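Protein design 2L4HC2_11 (Synthetic construct, PDB 5J2L) is a computationally designed helical hairpin that pairs with a second copy of itself, buried hydrogen-bond networks being intended to set the specificity of the dimer. Local coordinates at residues D8-L11 and R12-Q15; Q63-K66 and L67-I70. All coordinates share one frame; numbering follows the deposited sequence.

Contact 1 (D8-L11 and R12-Q15)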
loop_
_atom_site.group_PDB
_atom_site.type_symbol
_atom_site.label_atom_id
_atom_site.label_comp_id
_atom_site.label_asym_id
_atom_site.label_seq_id
_atom_site.Cartn_x
_atom_site.Cartn_y
_atom_site.Cartn_z
ATOM N N ASP A 8 3.732 24.238 14.037
ATOM C CA ASP A 8 4.170 23.217 14.984
ATOM C C ASP A 8 2.992 22.317 15.288
ATOM O O ASP A 8 3.144 21.102 15.433
ATOM C CB ASP A 8 4.764 23.838 16.248
ATOM C CG ASP A 8 6.118 24.507 15.992
ATOM O OD1 ASP A 8 6.696 24.282 14.948
ATOM O OD2 ASP A 8 6.557 25.245 16.843
ATOM N N TYR A 9 1.811 22.930 15.358
ATOM C CA TYR A 9 0.569 22.208 15.550
ATOM C C TYR A 9 0.332 21.227 14.405
ATOM O O TYR A 9 0.028 20.063 14.651
ATOM C CB TYR A 9 -0.616 23.167 15.654
ATOM C CG TYR A 9 -1.942 22.451 15.633
ATOM C CD1 TYR A 9 -2.497 21.929 16.794
ATOM C CD2 TYR A 9 -2.601 22.293 14.421
ATOM C CE1 TYR A 9 -3.714 21.265 16.742
ATOM C CE2 TYR A 9 -3.810 21.628 14.364
ATOM C CZ TYR A 9 -4.367 21.119 15.523
ATOM O OH TYR A 9 -5.574 20.467 15.472
ATOM N N LYS A 10 0.448 21.715 13.172
ATOM C CA LYS A 10 0.185 20.905 11.990
ATOM C C LYS A 10 1.229 19.796 11.847
ATOM O O LYS A 10 0.914 18.708 11.376
ATOM C CB LYS A 10 0.128 21.796 10.741
ATOM C CG LYS A 10 -1.028 22.801 10.745
ATOM C CD LYS A 10 -2.392 22.110 10.728
ATOM C CE LYS A 10 -2.782 21.618 9.331
ATOM N NZ LYS A 10 -4.066 20.835 9.350
ATOM N N LEU A 11 2.456 20.065 12.279
ATOM C CA LEU A 11 3.506 19.071 12.251
ATOM C C LEU A 11 3.174 17.961 13.242
ATOM O O LEU A 11 3.335 16.784 12.925
ATOM C CB LEU A 11 4.855 19.718 12.562
ATOM C CG LEU A 11 5.397 20.672 11.483
ATOM C CD1 LEU A 11 6.608 21.418 12.032
ATOM C CD2 LEU A 11 5.786 19.867 10.248
ATOM N N ARG A 12 2.662 18.325 14.427
ATOM C CA ARG A 12 2.262 17.297 15.391
ATOM C C ARG A 12 1.114 16.478 14.825
ATOM O O ARG A 12 1.106 15.255 14.962
ATOM C CB ARG A 12 1.899 17.889 16.742
ATOM C CG ARG A 12 3.103 18.386 17.530
ATOM C CD ARG A 12 2.780 18.681 18.959
ATOM N NE ARG A 12 1.839 19.773 19.083
ATOM C CZ ARG A 12 2.193 21.068 19.066
ATOM N NH1 ARG A 12 3.458 21.395 18.916
ATOM N NH2 ARG A 12 1.270 22.002 19.191
ATOM N N GLU A 13 0.175 17.148 14.158
ATOM C CA GLU A 13 -0.937 16.478 13.498
ATOM C C GLU A 13 -0.431 15.429 12.495
ATOM O O GLU A 13 -0.883 14.286 12.505
ATOM C CB GLU A 13 -1.829 17.479 12.774
ATOM C CG GLU A 13 -3.007 16.844 12.056
ATOM C CD GLU A 13 -3.832 17.848 11.289
ATOM O OE1 GLU A 13 -3.388 18.960 11.158
ATOM O OE2 GLU A 13 -4.904 17.509 10.841
ATOM N N ALA A 14 0.484 15.838 11.625
ATOM C CA ALA A 14 1.028 14.938 10.606
ATOM C C ALA A 14 1.747 13.761 11.249
ATOM O O ALA A 14 1.597 12.630 10.789
ATOM C CB ALA A 14 1.952 15.690 9.675
ATOM N N GLN A 15 2.522 14.021 12.299
ATOM C CA GLN A 15 3.220 12.946 12.974
ATOM C C GLN A 15 2.248 11.971 13.599
ATOM O O GLN A 15 2.481 10.765 13.554
ATOM C CB GLN A 15 4.201 13.454 14.029
ATOM C CG GLN A 15 4.934 12.309 14.744
ATOM C CD GLN A 15 5.786 11.437 13.812
ATOM O OE1 GLN A 15 6.629 11.944 13.062
ATOM N NE2 GLN A 15 5.566 10.118 13.859
HETATM O O HOH W 1 -1.121 18.423 9.503
#
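Lys10 and Glu13, three residues apart on helix 7-41, run side by side and point the same way, joined at their ends by a salt bridge. Lys10 CB points away from 12-15, with CG anti to the carbonyl carbon (chi1 -64°), and bends at chi2 and chi3 bring the end of the chain back to Glu13. CD already lies 3.3 Å from Glu13 OE1, CE keeps close to the same oxygen, and NZ donates to it at 2.7 Å. The ammonium meets OE1 on its syn side, 15° out of the carboxylate plane. Glu13, extended beyond CG, holds OE1 where a water also reaches it weakly; that water donates to Lys10 O as well, at 2.8 Å, a second link between the two residues. A methionine in place of Lys10 would probably leave the Glu13 carboxylate without its countercharge and freer to turn.

Next to Glu13 in the chain, Arg12 folds back along the helix: a bend at chi3 (-64°) lays one guanidinium face over Asp8 O and Tyr9 CA, each toward the rim, while NH2 stands at the edge of the Tyr9 ring. In the backbone, Ala14 N donates to Lys10 O at 2.9 Å. Lys10 and Leu11 pack against helix 46-80 of the same chain; Leu11 also meets Arg81 of the second subunit, and Ala14 and Gln15 pack on its Ile78.

Contact 2 (Q63-K66 and L67-I70)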
loop_
_atom_site.group_PDB
_atom_site.type_symbol
_atom_site.label_atom_id
_atom_site.label_comp_id
_atom_site.label_asym_id
_atom_site.label_seq_id
_atom_site.Cartn_x
_atom_site.Cartn_y
_atom_site.Cartn_z
ATOM N N GLN A 63 -4.331 4.202 2.252
ATOM C CA GLN A 63 -3.093 4.641 2.873
ATOM C C GLN A 63 -2.385 5.657 2.003
ATOM O O GLN A 63 -1.933 6.697 2.485
ATOM C CB GLN A 63 -2.180 3.451 3.202
ATOM C CG GLN A 63 -0.881 3.875 3.850
ATOM C CD GLN A 63 -0.084 2.722 4.408
ATOM O OE1 GLN A 63 0.348 1.805 3.696
ATOM N NE2 GLN A 63 0.108 2.776 5.723
ATOM N N SER A 64 -2.300 5.335 0.734
ATOM C CA SER A 64 -1.679 6.146 -0.275
ATOM C C SER A 64 -2.298 7.548 -0.311
ATOM O O SER A 64 -1.576 8.544 -0.300
ATOM C CB SER A 64 -1.804 5.433 -1.603
ATOM O OG SER A 64 -1.238 6.170 -2.635
ATOM N N GLU A 65 -3.628 7.613 -0.317
ATOM C CA GLU A 65 -4.307 8.908 -0.359
ATOM C C GLU A 65 -4.038 9.714 0.902
ATOM O O GLU A 65 -3.834 10.926 0.817
ATOM C CB GLU A 65 -5.794 8.728 -0.592
ATOM C CG GLU A 65 -6.114 8.212 -1.990
ATOM C CD GLU A 65 -5.608 9.137 -3.074
ATOM O OE1 GLU A 65 -5.819 10.325 -2.965
ATOM O OE2 GLU A 65 -5.002 8.657 -4.008
ATOM N N LYS A 66 -3.963 9.057 2.058
ATOM C CA LYS A 66 -3.645 9.790 3.271
ATOM C C LYS A 66 -2.232 10.321 3.243
ATOM O O LYS A 66 -1.986 11.441 3.691
ATOM C CB LYS A 66 -3.893 8.951 4.524
ATOM C CG LYS A 66 -5.368 8.849 4.868
ATOM C CD LYS A 66 -5.870 10.232 5.279
ATOM C CE LYS A 66 -7.377 10.283 5.485
ATOM N NZ LYS A 66 -7.831 11.677 5.794
ATOM N N LEU A 67 -1.306 9.552 2.683
ATOM C CA LEU A 67 0.059 10.039 2.620
ATOM C C LEU A 67 0.138 11.228 1.676
ATOM O O LEU A 67 0.905 12.158 1.920
ATOM C CB LEU A 67 1.027 8.931 2.184
ATOM C CG LEU A 67 1.186 7.797 3.187
ATOM C CD1 LEU A 67 2.153 6.756 2.631
ATOM C CD2 LEU A 67 1.636 8.376 4.517
ATOM N N ARG A 68 -0.667 11.196 0.609
ATOM C CA ARG A 68 -0.707 12.285 -0.352
ATOM C C ARG A 68 -1.122 13.572 0.356
ATOM O O ARG A 68 -0.528 14.629 0.133
ATOM C CB ARG A 68 -1.629 11.936 -1.512
ATOM C CG ARG A 68 -1.700 12.937 -2.654
ATOM C CD ARG A 68 -2.527 12.408 -3.785
ATOM N NE ARG A 68 -1.929 11.186 -4.335
ATOM C CZ ARG A 68 -0.896 11.145 -5.216
ATOM N NH1 ARG A 68 -0.371 12.248 -5.695
ATOM N NH2 ARG A 68 -0.371 9.997 -5.615
ATOM N N GLU A 69 -2.123 13.453 1.235
ATOM C CA GLU A 69 -2.627 14.576 2.026
ATOM C C GLU A 69 -1.552 15.153 2.946
ATOM O O GLU A 69 -1.379 16.374 3.014
ATOM C CB GLU A 69 -3.857 14.147 2.845
ATOM C CG GLU A 69 -5.103 13.890 2.005
ATOM C CD GLU A 69 -6.303 13.370 2.782
ATOM O OE1 GLU A 69 -6.239 13.263 3.987
ATOM O OE2 GLU A 69 -7.292 13.073 2.150
ATOM N N ILE A 70 -0.822 14.265 3.625
ATOM C CA ILE A 70 0.246 14.666 4.517
ATOM C C ILE A 70 1.292 15.413 3.738
ATOM O O ILE A 70 1.737 16.477 4.161
ATOM C CB ILE A 70 0.863 13.445 5.244
ATOM C CG1 ILE A 70 -0.152 12.860 6.226
ATOM C CG2 ILE A 70 2.159 13.841 5.949
ATOM C CD1 ILE A 70 0.239 11.508 6.770
HETATM O O HOH W 2 -2.024 8.369 -3.897
#
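The Arg68 guanidinium and the Glu65 carboxylate lie alongside each other, their planes 20° apart, yet their direct salt bridge, Glu65 OE2 to Arg68 NE at 4.0 Å, is long. A water sits in the guanidinium plane at its edge and bridges the two: it accepts from Arg68 NE at 2.9 Å and donates to Glu65 OE2 at 3.0 Å. The same water is hydrogen-bonded to Ser64 OG at 2.7 Å, so three side chains share it. With CG anti to its backbone N (chi1 -176°), Arg68 carries its guanidinium toward the second subunit, where NH2 forms a salt bridge with Asp19 of that subunit; Ser64 OG is also hydrogen-bonded to Gln21 NE2 of the second subunit.

These residues belong to helix 46-80, the second helix of a hairpin that dimerises into a four-helix bundle, in a design whose specificity is meant to come from hydrogen-bond networks. Gln63 is consistent with such a network: its NE2 donates to Thr25 OG1 and Gln21 OE1 on helix 7-41. Next to this polar layer comes an apolar one: Leu67 packs on Leu18 of its own chain and on Leu67 of the second subunit, its CG lying 3.4 Å from Gln63 O.

On the outer side Lys66 and Glu69 cross, and NZ donates to Glu69 OE1 at 2.9 Å from the syn side, completing a salt bridge. Lys66 CD rests 3.3 Å from that oxygen. Further in, Ile70 CG1 lies 3.4 Å from Lys66 O, the carbonyl that also accepts Ile70 N.

In the fold
Contact 1 lies near the start of helix 7-41 and contact 2 within helix 46-80, the two helices of the hairpin; their centres are about 15 Å apart. They touch where Ala14 CB packs against Ile70 CG2 at 4.2 Å. Contact 1 is the more peripheral, its centre about 19 Å from the centre of the chain against about 9 Å for contact 2. Both reach the second subunit, and Gln15 and Arg68 connect them across the interface: Arg68 of one chain packs on Gln15 of the other. Asp19 of the second subunit takes a salt bridge from Arg68 and, by the twofold relation of the copies, probably also the hydrogen bond of that subunit's own Gln15.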